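PDB 4V36: lysyl-trna-dependent l-ysyl-phosphatidylgycerol synthase from Bacillus licheniformis, which transfers lysine from lysyl-tRNA to the membrane lipid phosphatidylglycerol, a modification linked to bacterial resistance. Local coordinates for residues A[179-184]-A[328-333]; A[207-212]-A[223-228]; A[116-121]-A[255-260]; A[236-241]-A[296-301]. All coordinates share one frame; numbering follows the deposited sequence.

Overall arrangement
Contacts 2 and 3 are buried antiparallel strand pairings in one mixed sheet, built mainly on backbone bonds; they meet where strand 220-228 runs beside strand 255-261, the N of I223 lying against CZ of F256. Contact 4, nearer the surface, has no backbone pairing: side chains alone, a ring, a methionine and a salt bridge, join helix 236-251 to helix 296-300. It touches contact 3 through R296 and K299, which bind E117 and the carbonyl of M258, and contact 2 where M226 packs on L240 and F241 and M210 on L240. Contact 1, buried but without strands, packs a loop on the end of helix 319-330. Contacts 1 and 2 share the lysine amide and meet at G184 and D224.

Contact 1: residues A[179-184]-A[328-333]; sequences KGFSLG and RLIGRR. With LYN (2,6-diamino-hexanoic acid amide), chain C.
I330, near the end of helix 319-330, packs into the turn made by residues 180-183. Its CB lies 4.0 Å from the O of G180. One branch, CG2, is directed at that same oxygen and, at 3.7 Å, at CD1 of L183. The other branch runs out through CG1 to CD1, and both carbons touch OG of S182, CD1 at 3.3 Å. The I330 carbonyl receives the N-H of G180 in a short, nearly straight bond (2.7 Å, 166°), holding the type II' turn to a helix that ends in a Schellman motif with R332 at its positive-phi position. CD2 of L329 sits over the centre of the F181 ring, a CH-pi contact 3.5 Å from the centroid. Just past the turn, the O of G184 accepts a bond from NT of the lysine amide (2.8 Å); with K179 also lining the pocket, the loop forms part of its wall. F181 and L329 press on V62 of strand 60-69 and A55 of strand 50-57, while I330 reaches Y95 of strand 91-97.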
loop_
_atom_site.group_PDB
_atom_site.type_symbol
_atom_site.label_atom_id
_atom_site.label_comp_id
_atom_site.label_asym_id
_atom_site.label_seq_id
_atom_site.Cartn_x
_atom_site.Cartn_y
_atom_site.Cartn_z
ATOM N N LYS A 179 -7.993 -3.255 8.950
ATOM C CA LYS A 179 -6.586 -3.086 9.287
ATOM C C LYS A 179 -6.175 -1.655 8.962
ATOM O O LYS A 179 -6.914 -0.935 8.292
ATOM C CB LYS A 179 -5.719 -4.091 8.528
ATOM C CG LYS A 179 -5.990 -5.541 8.897
ATOM C CD LYS A 179 -5.155 -6.495 8.059
ATOM C CE LYS A 179 -5.389 -7.941 8.472
ATOM N NZ LYS A 179 -6.821 -8.329 8.364
ATOM N N GLY A 180 -5.004 -1.239 9.432
ATOM C CA GLY A 180 -4.579 0.136 9.243
ATOM C C GLY A 180 -3.091 0.332 9.038
ATOM O O GLY A 180 -2.388 -0.571 8.579
ATOM N N PHE A 181 -2.624 1.532 9.376
ATOM C CA PHE A 181 -1.225 1.935 9.233
ATOM C C PHE A 181 -0.737 1.837 7.788
ATOM O O PHE A 181 -0.727 2.832 7.063
ATOM C CB PHE A 181 -0.324 1.101 10.151
ATOM C CG PHE A 181 1.111 1.544 10.149
ATOM C CD1 PHE A 181 1.469 2.774 10.675
ATOM C CD2 PHE A 181 2.101 0.731 9.622
ATOM C CE1 PHE A 181 2.788 3.188 10.674
ATOM C CE2 PHE A 181 3.422 1.138 9.617
ATOM C CZ PHE A 181 3.766 2.369 10.145
ATOM N N SER A 182 -0.333 0.639 7.377
ATOM C CA SER A 182 0.207 0.433 6.035
ATOM C C SER A 182 -0.863 -0.037 5.058
ATOM O O SER A 182 -0.603 -0.182 3.863
ATOM C CB SER A 182 1.350 -0.580 6.071
ATOM O OG SER A 182 0.891 -1.836 6.535
ATOM N N LEU A 183 -2.061 -0.284 5.573
ATOM C CA LEU A 183 -3.188 -0.685 4.739
ATOM C C LEU A 183 -4.326 0.313 4.889
ATOM O O LEU A 183 -4.456 0.968 5.922
ATOM C CB LEU A 183 -3.667 -2.092 5.107
ATOM C CG LEU A 183 -2.662 -3.236 4.940
ATOM C CD1 LEU A 183 -3.238 -4.543 5.459
ATOM C CD2 LEU A 183 -2.241 -3.378 3.488
ATOM N N GLY A 184 -5.149 0.430 3.855
ATOM C CA GLY A 184 -6.281 1.332 3.905
ATOM C C GLY A 184 -7.515 0.671 4.481
ATOM O O GLY A 184 -7.600 -0.555 4.561
ATOM N N ARG A 328 0.983 -6.126 14.586
ATOM C CA ARG A 328 -0.107 -5.713 15.463
ATOM C C ARG A 328 -0.517 -4.270 15.189
ATOM O O ARG A 328 -1.682 -3.909 15.347
ATOM C CB ARG A 328 0.286 -5.879 16.933
ATOM C CG ARG A 328 0.298 -7.322 17.403
ATOM C CD ARG A 328 0.732 -7.441 18.856
ATOM N NE ARG A 328 -0.173 -6.752 19.772
ATOM C CZ ARG A 328 -1.244 -7.311 20.328
ATOM N NH1 ARG A 328 -1.553 -8.571 20.056
ATOM N NH2 ARG A 328 -2.009 -6.609 21.152
ATOM N N LEU A 329 0.448 -3.451 14.780
ATOM C CA LEU A 329 0.175 -2.063 14.423
ATOM C C LEU A 329 -0.739 -1.998 13.205
ATOM O O LEU A 329 -1.652 -1.173 13.139
ATOM C CB LEU A 329 1.478 -1.310 14.153
ATOM C CG LEU A 329 1.341 0.130 13.656
ATOM C CD1 LEU A 329 0.586 0.980 14.667
ATOM C CD2 LEU A 329 2.712 0.722 13.364
ATOM N N ILE A 330 -0.488 -2.877 12.242
ATOM C CA ILE A 330 -1.344 -2.999 11.069
ATOM C C ILE A 330 -2.722 -3.504 11.495
ATOM O O ILE A 330 -3.737 -3.165 10.886
ATOM C CB ILE A 330 -0.718 -3.940 10.018
ATOM C CG1 ILE A 330 0.643 -3.397 9.572
ATOM C CG2 ILE A 330 -1.633 -4.106 8.816
ATOM C CD1 ILE A 330 1.391 -4.313 8.627
ATOM N N GLY A 331 -2.753 -4.294 12.564
ATOM C CA GLY A 331 -4.001 -4.768 13.135
ATOM C C GLY A 331 -4.644 -3.751 14.065
ATOM O O GLY A 331 -5.595 -4.070 14.779
ATOM N N ARG A 332 -4.105 -2.533 14.057
ATOM C CA ARG A 332 -4.639 -1.398 14.816
ATOM C C ARG A 332 -4.540 -1.588 16.330
ATOM O O ARG A 332 -5.444 -1.200 17.071
ATOM C CB ARG A 332 -6.095 -1.123 14.414
ATOM C CG ARG A 332 -6.295 -0.971 12.912
ATOM C CD ARG A 332 -6.917 0.370 12.558
ATOM N NE ARG A 332 -8.344 0.422 12.856
ATOM C CZ ARG A 332 -9.077 1.529 12.801
ATOM N NH1 ARG A 332 -8.517 2.684 12.469
ATOM N NH2 ARG A 332 -10.371 1.485 13.088
ATOM N N ARG A 333 -3.436 -2.174 16.783
ATOM C CA ARG A 333 -3.155 -2.284 18.213
ATOM C C ARG A 333 -1.726 -1.845 18.520
ATOM O O ARG A 333 -0.774 -2.312 17.895
ATOM C CB ARG A 333 -3.387 -3.714 18.707
ATOM C CG ARG A 333 -4.849 -4.129 18.731
ATOM C CD ARG A 333 -5.043 -5.442 19.471
ATOM N NE ARG A 333 -6.456 -5.788 19.600
ATOM C CZ ARG A 333 -7.244 -5.366 20.584
ATOM N NH1 ARG A 333 -6.760 -4.578 21.533
ATOM N NH2 ARG A 333 -8.518 -5.733 20.621
HETATM N N LYN C . -8.948 -4.058 0.613
HETATM C CA LYN C . -8.435 -3.647 1.907
HETATM C CB LYN C . -8.460 -4.834 2.867
HETATM C CG LYN C . -7.865 -4.490 4.227
HETATM C CD LYN C . -8.508 -5.318 5.334
HETATM C CE LYN C . -8.271 -6.810 5.132
HETATM N NZ LYN C . -8.947 -7.575 6.215
HETATM C C LYN C . -7.033 -3.130 1.762
HETATM O O LYN C . -6.246 -3.724 1.041
HETATM N NT LYN C . -6.684 -2.022 2.416
#

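Contact 2: residues A[207-212]-A[223-228]. With LYN (2,6-diamino-hexanoic acid amide), chain C.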
loop_
_atom_site.group_PDB
_atom_site.type_symbol
_atom_site.label_atom_id
_atom_site.label_comp_id
_atom_site.label_asym_id
_atom_site.label_seq_id
_atom_site.Cartn_x
_atom_site.Cartn_y
_atom_site.Cartn_z
ATOM N N VAL A 207 -21.004 -4.251 -7.757
ATOM C CA VAL A 207 -20.599 -5.508 -7.137
ATOM C C VAL A 207 -19.143 -5.482 -6.686
ATOM O O VAL A 207 -18.680 -6.407 -6.021
ATOM C CB VAL A 207 -20.800 -6.700 -8.093
ATOM C CG1 VAL A 207 -22.246 -6.765 -8.561
ATOM C CG2 VAL A 207 -19.854 -6.598 -9.276
ATOM N N ALA A 208 -18.425 -4.422 -7.048
ATOM C CA ALA A 208 -17.021 -4.281 -6.665
ATOM C C ALA A 208 -16.557 -2.833 -6.777
ATOM O O ALA A 208 -17.072 -2.074 -7.596
ATOM C CB ALA A 208 -16.142 -5.183 -7.526
ATOM N N PHE A 209 -15.584 -2.449 -5.954
ATOM C CA PHE A 209 -15.014 -1.109 -6.048
ATOM C C PHE A 209 -13.542 -1.070 -5.652
ATOM O O PHE A 209 -13.073 -1.895 -4.867
ATOM C CB PHE A 209 -15.808 -0.119 -5.188
ATOM C CG PHE A 209 -15.568 -0.257 -3.708
ATOM C CD1 PHE A 209 -16.326 -1.132 -2.949
ATOM C CD2 PHE A 209 -14.599 0.508 -3.073
ATOM C CE1 PHE A 209 -16.113 -1.256 -1.588
ATOM C CE2 PHE A 209 -14.382 0.388 -1.714
ATOM C CZ PHE A 209 -15.141 -0.493 -0.970
ATOM N N MET A 210 -12.823 -0.100 -6.211
ATOM C CA MET A 210 -11.422 0.135 -5.884
ATOM C C MET A 210 -11.149 1.632 -5.867
ATOM O O MET A 210 -11.740 2.378 -6.645
ATOM C CB MET A 210 -10.492 -0.545 -6.893
ATOM C CG MET A 210 -10.666 -2.048 -7.021
ATOM S SD MET A 210 -10.808 -2.557 -8.743
ATOM C CE MET A 210 -12.321 -1.719 -9.212
ATOM N N ASN A 211 -10.256 2.073 -4.989
ATOM C CA ASN A 211 -9.864 3.476 -4.967
ATOM C C ASN A 211 -8.506 3.676 -5.638
ATOM O O ASN A 211 -7.515 3.053 -5.255
ATOM C CB ASN A 211 -9.850 4.013 -3.533
ATOM C CG ASN A 211 -9.028 3.155 -2.589
ATOM O OD1 ASN A 211 -8.801 1.975 -2.844
ATOM N ND2 ASN A 211 -8.585 3.748 -1.487
ATOM N N ILE A 212 -8.475 4.539 -6.649
ATOM C CA ILE A 212 -7.271 4.760 -7.447
ATOM C C ILE A 212 -6.313 5.730 -6.764
ATOM O O ILE A 212 -6.645 6.895 -6.550
ATOM C CB ILE A 212 -7.620 5.305 -8.846
ATOM C CG1 ILE A 212 -8.760 4.495 -9.467
ATOM C CG2 ILE A 212 -6.393 5.295 -9.744
ATOM C CD1 ILE A 212 -8.432 3.034 -9.661
ATOM N N ILE A 223 -3.952 0.844 -6.682
ATOM C CA ILE A 223 -5.148 0.913 -5.865
ATOM C C ILE A 223 -4.799 0.572 -4.426
ATOM O O ILE A 223 -3.704 0.090 -4.138
ATOM C CB ILE A 223 -6.240 -0.038 -6.372
ATOM C CG1 ILE A 223 -5.732 -1.478 -6.349
ATOM C CG2 ILE A 223 -6.673 0.350 -7.775
ATOM C CD1 ILE A 223 -6.751 -2.485 -6.815
ATOM N N ASP A 224 -5.735 0.832 -3.524
ATOM C CA ASP A 224 -5.542 0.527 -2.118
ATOM C C ASP A 224 -6.542 -0.539 -1.693
ATOM O O ASP A 224 -6.165 -1.653 -1.332
ATOM C CB ASP A 224 -5.692 1.791 -1.273
ATOM C CG ASP A 224 -5.425 1.550 0.196
ATOM O OD1 ASP A 224 -4.778 0.535 0.533
ATOM O OD2 ASP A 224 -5.856 2.387 1.013
ATOM N N LEU A 225 -7.821 -0.191 -1.756
ATOM C CA LEU A 225 -8.887 -1.130 -1.447
ATOM C C LEU A 225 -9.383 -1.817 -2.713
ATOM O O LEU A 225 -9.513 -1.187 -3.761
ATOM C CB LEU A 225 -10.055 -0.420 -0.751
ATOM C CG LEU A 225 -9.965 -0.121 0.749
ATOM C CD1 LEU A 225 -8.883 0.903 1.066
ATOM C CD2 LEU A 225 -11.314 0.348 1.266
ATOM N N MET A 226 -9.639 -3.117 -2.611
ATOM C CA MET A 226 -10.327 -3.859 -3.663
ATOM C C MET A 226 -11.312 -4.819 -3.013
ATOM O O MET A 226 -10.920 -5.848 -2.463
ATOM C CB MET A 226 -9.347 -4.623 -4.556
ATOM C CG MET A 226 -10.041 -5.580 -5.520
ATOM S SD MET A 226 -8.929 -6.554 -6.552
ATOM C CE MET A 226 -8.545 -5.383 -7.850
ATOM N N ARG A 227 -12.592 -4.468 -3.059
ATOM C CA ARG A 227 -13.606 -5.236 -2.351
ATOM C C ARG A 227 -14.795 -5.553 -3.246
ATOM O O ARG A 227 -15.161 -4.761 -4.113
ATOM C CB ARG A 227 -14.055 -4.477 -1.099
ATOM C CG ARG A 227 -12.889 -4.150 -0.172
ATOM C CD ARG A 227 -13.298 -3.431 1.095
ATOM N NE ARG A 227 -12.131 -3.210 1.943
ATOM C CZ ARG A 227 -12.167 -2.646 3.145
ATOM N NH1 ARG A 227 -13.320 -2.237 3.657
ATOM N NH2 ARG A 227 -11.046 -2.494 3.835
ATOM N N TYR A 228 -15.388 -6.722 -3.032
ATOM C CA TYR A 228 -16.484 -7.191 -3.866
ATOM C C TYR A 228 -17.534 -7.937 -3.050
ATOM O O TYR A 228 -17.225 -8.522 -2.013
ATOM C CB TYR A 228 -15.951 -8.087 -4.985
ATOM C CG TYR A 228 -15.004 -9.166 -4.505
ATOM C CD1 TYR A 228 -15.486 -10.366 -4.002
ATOM C CD2 TYR A 228 -13.629 -8.984 -4.559
ATOM C CE1 TYR A 228 -14.626 -11.354 -3.561
ATOM C CE2 TYR A 228 -12.760 -9.967 -4.122
ATOM C CZ TYR A 228 -13.265 -11.149 -3.624
ATOM O OH TYR A 228 -12.406 -12.130 -3.188
HETATM N N LYN C . -8.948 -4.058 0.613
HETATM C CA LYN C . -8.435 -3.647 1.907
HETATM C CB LYN C . -8.460 -4.834 2.867
HETATM C CG LYN C . -7.865 -4.490 4.227
HETATM C CD LYN C . -8.508 -5.318 5.334
HETATM C CE LYN C . -8.271 -6.810 5.132
HETATM N NZ LYN C . -8.947 -7.575 6.215
HETATM C C LYN C . -7.033 -3.130 1.762
HETATM O O LYN C . -6.246 -3.724 1.041
HETATM N NT LYN C . -6.684 -2.022 2.416
#
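F209 and R227 form a hydrogen-bonded pair in an antiparallel beta hairpin, strands 206-213 and 220-228, that lines the lysine-amide pocket. Their two backbone bonds, F209 N to R227 O (3.0 Å) and R227 N to F209 O, are both fairly straight. Toward the turn the chain bends at D224, whose OD2 is hydrogen-bonded to the hydroxyl of Y190, and the side chain of N211 takes over: its OD1 accepts the N-H of L225 at 2.6 Å, in the carbonyl plane on a lone pair, and a weak bond from D224 N. With CG set between the backbone N and the carbonyl carbon (chi1 52°), N211 is brought across to these amides. The face carrying M210, M226 and I223 is closely packed: SD of M210 lies 3.7 Å from CE of M226, CG of M210 meets CD1 of I223, and L240 and L244 of helix 236-251 lie against M210. The side chains of A208 and partly exposed Y228 meet more sparsely, CB to CB at 3.9 Å, the Y228 ring turned to W172. R227 runs extended beside the F209 ring to E178 and S169. CD2 of L225 lies over one face of the R227 guanidinium, while NH2 comes within 3.4 Å of CA of the bound lysine amide.

Contact 3: residues A[116-121]-A[255-260]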
loop_
_atom_site.group_PDB
_atom_site.type_symbol
_atom_site.label_atom_id
_atom_site.label_comp_id
_atom_site.label_asym_id
_atom_site.label_seq_id
_atom_site.Cartn_x
_atom_site.Cartn_y
_atom_site.Cartn_z
ATOM N N GLY A 116 9.383 -8.201 1.171
ATOM C CA GLY A 116 8.696 -8.724 0.008
ATOM C C GLY A 116 8.981 -7.860 -1.203
ATOM O O GLY A 116 9.864 -7.004 -1.165
ATOM N N GLU A 117 8.234 -8.078 -2.279
ATOM C CA GLU A 117 8.423 -7.310 -3.502
ATOM C C GLU A 117 7.093 -6.823 -4.060
ATOM O O GLU A 117 6.094 -7.542 -4.026
ATOM C CB GLU A 117 9.161 -8.146 -4.551
ATOM C CG GLU A 117 10.623 -8.410 -4.220
ATOM C CD GLU A 117 11.273 -9.400 -5.168
ATOM O OE1 GLU A 117 10.709 -10.497 -5.367
ATOM O OE2 GLU A 117 12.353 -9.083 -5.709
ATOM N N GLU A 118 7.087 -5.593 -4.565
ATOM C CA GLU A 118 5.902 -5.033 -5.202
ATOM C C GLU A 118 5.844 -5.430 -6.671
ATOM O O GLU A 118 6.832 -5.312 -7.395
ATOM C CB GLU A 118 5.886 -3.508 -5.072
ATOM C CG GLU A 118 5.595 -2.999 -3.671
ATOM C CD GLU A 118 5.534 -1.486 -3.606
ATOM O OE1 GLU A 118 6.047 -0.828 -4.537
ATOM O OE2 GLU A 118 4.973 -0.954 -2.627
ATOM N N ALA A 119 4.681 -5.899 -7.106
ATOM C CA ALA A 119 4.486 -6.285 -8.497
ATOM C C ALA A 119 4.173 -5.064 -9.354
ATOM O O ALA A 119 3.104 -4.466 -9.231
ATOM C CB ALA A 119 3.376 -7.317 -8.613
ATOM N N ILE A 120 5.111 -4.699 -10.222
ATOM C CA ILE A 120 4.934 -3.555 -11.107
ATOM C C ILE A 120 4.682 -4.017 -12.537
ATOM O O ILE A 120 5.579 -4.541 -13.195
ATOM C CB ILE A 120 6.159 -2.626 -11.085
ATOM C CG1 ILE A 120 6.571 -2.324 -9.643
ATOM C CG2 ILE A 120 5.869 -1.345 -11.853
ATOM C CD1 ILE A 120 5.478 -1.688 -8.814
ATOM N N VAL A 121 3.457 -3.817 -13.012
ATOM C CA VAL A 121 3.061 -4.282 -14.335
ATOM C C VAL A 121 3.204 -3.194 -15.393
ATOM O O VAL A 121 2.665 -2.097 -15.246
ATOM C CB VAL A 121 1.607 -4.790 -14.335
ATOM C CG1 VAL A 121 1.165 -5.153 -15.743
ATOM C CG2 VAL A 121 1.466 -5.982 -13.405
ATOM N N ALA A 255 2.849 2.340 -15.853
ATOM C CA ALA A 255 2.986 1.196 -14.959
ATOM C C ALA A 255 1.871 1.131 -13.918
ATOM O O ALA A 255 1.205 2.128 -13.640
ATOM C CB ALA A 255 4.343 1.230 -14.269
ATOM N N PHE A 256 1.677 -0.054 -13.350
ATOM C CA PHE A 256 0.703 -0.245 -12.282
ATOM C C PHE A 256 1.323 -1.023 -11.126
ATOM O O PHE A 256 1.975 -2.046 -11.332
ATOM C CB PHE A 256 -0.539 -0.974 -12.799
ATOM C CG PHE A 256 -1.705 -0.936 -11.848
ATOM C CD1 PHE A 256 -1.807 -1.852 -10.812
ATOM C CD2 PHE A 256 -2.700 0.015 -11.993
ATOM C CE1 PHE A 256 -2.877 -1.816 -9.937
ATOM C CE2 PHE A 256 -3.774 0.057 -11.121
ATOM C CZ PHE A 256 -3.862 -0.860 -10.092
ATOM N N ASN A 257 1.115 -0.530 -9.911
ATOM C CA ASN A 257 1.612 -1.203 -8.717
ATOM C C ASN A 257 0.534 -2.107 -8.132
ATOM O O ASN A 257 -0.469 -1.628 -7.610
ATOM C CB ASN A 257 2.075 -0.175 -7.681
ATOM C CG ASN A 257 2.917 -0.789 -6.575
ATOM O OD1 ASN A 257 2.810 -1.978 -6.275
ATOM N ND2 ASN A 257 3.762 0.030 -5.957
ATOM N N MET A 258 0.742 -3.417 -8.223
ATOM C CA MET A 258 -0.236 -4.376 -7.722
ATOM C C MET A 258 -0.068 -4.644 -6.231
ATOM O O MET A 258 -0.728 -5.517 -5.670
ATOM C CB MET A 258 -0.140 -5.693 -8.494
ATOM C CG MET A 258 -0.503 -5.584 -9.961
ATOM S SD MET A 258 -0.654 -7.205 -10.733
ATOM C CE MET A 258 -2.002 -7.904 -9.785
ATOM N N GLY A 259 0.819 -3.892 -5.589
ATOM C CA GLY A 259 1.065 -4.067 -4.171
ATOM C C GLY A 259 2.157 -5.083 -3.903
ATOM O O GLY A 259 2.667 -5.720 -4.825
ATOM N N MET A 260 2.510 -5.242 -2.632
ATOM C CA MET A 260 3.609 -6.123 -2.258
ATOM C C MET A 260 3.199 -7.592 -2.278
ATOM O O MET A 260 2.060 -7.941 -1.967
ATOM C CB MET A 260 4.143 -5.746 -0.872
ATOM C CG MET A 260 5.513 -6.331 -0.559
ATOM S SD MET A 260 6.224 -5.688 0.968
ATOM C CE MET A 260 5.092 -6.366 2.175
#
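OE1 of E118 takes a hydrogen from ND2 of N257 across the strands (2.8 Å, 151°) and has a long, weak ion pair with R307 of strand 305-313. ND2 meets OE1 from above the carboxylate plane, and the amide and carboxylate planes stand 73° apart. OD1 of N257 turns back to its own strand and accepts the N-H of G259 at 2.8 Å, closing an Asx turn. This local turn accompanies a beta bulge: E118 pairs with M260 but I120 with N257, a shift of one residue in the antiparallel register. Inside the bulge A119 N bonds G259 O and M258 N bonds A119 O (2.8 Å); regular pairing resumes with bonds in both directions between V121 and F256. CD1 of I120 leans on CG of N257 at 3.5 Å. CG2 of V121 meets SD of M258 at 3.6 Å, next to F245 of helix 236-251. E118 also makes a long, weak ion pair with K309, and together these basic neighbours probably help it stay charged in this buried place.

Contact 4: residues A[236-241]-A[296-301]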
loop_
_atom_site.group_PDB
_atom_site.type_symbol
_atom_site.label_atom_id
_atom_site.label_comp_id
_atom_site.label_asym_id
_atom_site.label_seq_id
_atom_site.Cartn_x
_atom_site.Cartn_y
_atom_site.Cartn_z
ATOM N N ILE A 236 -13.148 -12.650 -10.012
ATOM C CA ILE A 236 -13.485 -11.236 -9.879
ATOM C C ILE A 236 -12.241 -10.352 -9.773
ATOM O O ILE A 236 -12.173 -9.296 -10.401
ATOM C CB ILE A 236 -14.405 -10.999 -8.650
ATOM C CG1 ILE A 236 -14.623 -9.503 -8.405
ATOM C CG2 ILE A 236 -13.845 -11.681 -7.407
ATOM C CD1 ILE A 236 -15.406 -8.811 -9.501
ATOM N N MET A 237 -11.254 -10.793 -8.999
ATOM C CA MET A 237 -10.041 -10.009 -8.794
ATOM C C MET A 237 -9.212 -9.912 -10.070
ATOM O O MET A 237 -8.641 -8.864 -10.369
ATOM C CB MET A 237 -9.199 -10.606 -7.665
ATOM C CG MET A 237 -9.801 -10.421 -6.281
ATOM S SD MET A 237 -8.664 -10.906 -4.972
ATOM C CE MET A 237 -8.423 -12.638 -5.358
ATOM N N ASP A 238 -9.150 -11.009 -10.817
ATOM C CA ASP A 238 -8.446 -11.024 -12.092
ATOM C C ASP A 238 -9.115 -10.087 -13.089
ATOM O O ASP A 238 -8.442 -9.360 -13.817
ATOM C CB ASP A 238 -8.385 -12.441 -12.663
ATOM C CG ASP A 238 -7.375 -13.315 -11.948
ATOM O OD1 ASP A 238 -6.320 -12.789 -11.539
ATOM O OD2 ASP A 238 -7.637 -14.528 -11.796
ATOM N N ALA A 239 -10.445 -10.106 -13.108
ATOM C CA ALA A 239 -11.217 -9.259 -14.008
ATOM C C ALA A 239 -10.981 -7.779 -13.728
ATOM O O ALA A 239 -10.815 -6.984 -14.651
ATOM C CB ALA A 239 -12.698 -9.585 -13.898
ATOM N N LEU A 240 -10.962 -7.419 -12.447
ATOM C CA LEU A 240 -10.792 -6.027 -12.047
ATOM C C LEU A 240 -9.437 -5.471 -12.472
ATOM O O LEU A 240 -9.350 -4.341 -12.949
ATOM C CB LEU A 240 -10.965 -5.879 -10.534
ATOM C CG LEU A 240 -12.374 -6.124 -9.988
ATOM C CD1 LEU A 240 -12.418 -5.879 -8.491
ATOM C CD2 LEU A 240 -13.394 -5.255 -10.709
ATOM N N PHE A 241 -8.383 -6.264 -12.300
ATOM C CA PHE A 241 -7.047 -5.834 -12.700
ATOM C C PHE A 241 -6.951 -5.682 -14.215
ATOM O O PHE A 241 -6.246 -4.805 -14.712
ATOM C CB PHE A 241 -5.984 -6.814 -12.200
ATOM C CG PHE A 241 -5.598 -6.609 -10.764
ATOM C CD1 PHE A 241 -5.015 -5.421 -10.355
ATOM C CD2 PHE A 241 -5.806 -7.604 -9.825
ATOM C CE1 PHE A 241 -4.657 -5.226 -9.035
ATOM C CE2 PHE A 241 -5.450 -7.416 -8.503
ATOM C CZ PHE A 241 -4.875 -6.226 -8.107
ATOM N N ARG A 296 2.124 -15.065 -4.259
ATOM C CA ARG A 296 3.016 -14.400 -5.200
ATOM C C ARG A 296 2.653 -14.765 -6.635
ATOM O O ARG A 296 2.782 -13.948 -7.546
ATOM C CB ARG A 296 4.470 -14.775 -4.903
ATOM C CG ARG A 296 5.493 -14.200 -5.871
ATOM C CD ARG A 296 6.892 -14.699 -5.530
ATOM N NE ARG A 296 7.898 -14.234 -6.481
ATOM C CZ ARG A 296 8.627 -13.135 -6.319
ATOM N NH1 ARG A 296 8.464 -12.381 -5.240
ATOM N NH2 ARG A 296 9.520 -12.789 -7.237
ATOM N N SER A 297 2.184 -15.995 -6.822
ATOM C CA SER A 297 1.822 -16.503 -8.141
ATOM C C SER A 297 0.663 -15.732 -8.762
ATOM O O SER A 297 0.561 -15.636 -9.985
ATOM C CB SER A 297 1.467 -17.989 -8.057
ATOM O OG SER A 297 0.342 -18.196 -7.222
ATOM N N PHE A 298 -0.210 -15.190 -7.919
ATOM C CA PHE A 298 -1.347 -14.410 -8.394
ATOM C C PHE A 298 -0.879 -13.176 -9.155
ATOM O O PHE A 298 -1.421 -12.840 -10.206
ATOM C CB PHE A 298 -2.247 -13.998 -7.226
ATOM C CG PHE A 298 -3.411 -13.135 -7.631
ATOM C CD1 PHE A 298 -4.580 -13.705 -8.105
ATOM C CD2 PHE A 298 -3.337 -11.754 -7.535
ATOM C CE1 PHE A 298 -5.651 -12.915 -8.478
ATOM C CE2 PHE A 298 -4.404 -10.961 -7.907
ATOM C CZ PHE A 298 -5.562 -11.542 -8.379
ATOM N N LYS A 299 0.130 -12.503 -8.614
ATOM C CA LYS A 299 0.672 -11.302 -9.237
ATOM C C LYS A 299 1.692 -11.646 -10.318
ATOM O O LYS A 299 1.862 -10.901 -11.283
ATOM C CB LYS A 299 1.316 -10.400 -8.183
ATOM C CG LYS A 299 0.398 -10.026 -7.033
ATOM C CD LYS A 299 1.078 -9.052 -6.084
ATOM C CE LYS A 299 0.184 -8.706 -4.908
ATOM N NZ LYS A 299 -1.123 -8.157 -5.354
ATOM N N GLU A 300 2.361 -12.781 -10.149
ATOM C CA GLU A 300 3.450 -13.176 -11.036
ATOM C C GLU A 300 2.960 -13.472 -12.452
ATOM O O GLU A 300 3.693 -13.275 -13.421
ATOM C CB GLU A 300 4.178 -14.395 -10.463
ATOM C CG GLU A 300 5.665 -14.455 -10.791
ATOM C CD GLU A 300 5.941 -14.907 -12.211
ATOM O OE1 GLU A 300 5.119 -15.665 -12.768
ATOM O OE2 GLU A 300 6.981 -14.501 -12.774
ATOM N N LYS A 301 1.718 -13.930 -12.572
ATOM C CA LYS A 301 1.170 -14.307 -13.873
ATOM C C LYS A 301 0.898 -13.088 -14.756
ATOM O O LYS A 301 0.555 -13.228 -15.930
ATOM C CB LYS A 301 -0.110 -15.126 -13.701
ATOM C CG LYS A 301 -1.293 -14.348 -13.154
ATOM C CD LYS A 301 -2.524 -15.239 -13.056
ATOM C CE LYS A 301 -3.744 -14.457 -12.599
ATOM N NZ LYS A 301 -3.562 -13.879 -11.239
#
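A Met-aromatic contact and a salt bridge join helix 236-251 to the short helix 296-300: the F298 ring receives M237 and F241, while the F298 carbonyl shares NZ of K301 with D238. The F298 ring reaches across to the other helix because its CG is anti to the backbone N (chi1 177°). Its CZ touches CB of M237 at 3.8 Å, and SD of M237 stands obliquely 5.3 Å from the ring centroid. CE2 of F241 comes up at the ring edge, near its plane, 3.7 Å from CE2 of F298. NZ of K301 lies over one face toward the rim and is held twice, by the O of F298 at 2.6 Å, on a lone pair, and by OD1 of D238 at 3.0 Å, approached on the syn side. OD1 also binds the hydroxyl of Y302, so one carboxylate oxygen serves two partners. The axes of the two short segments come no nearer than 12.1 Å and cross at -34°, a distance spanned by side chains. Helix 236-251 follows strand 220-228 and packs on the mixed sheet, F241 meeting M226, F256 and M258.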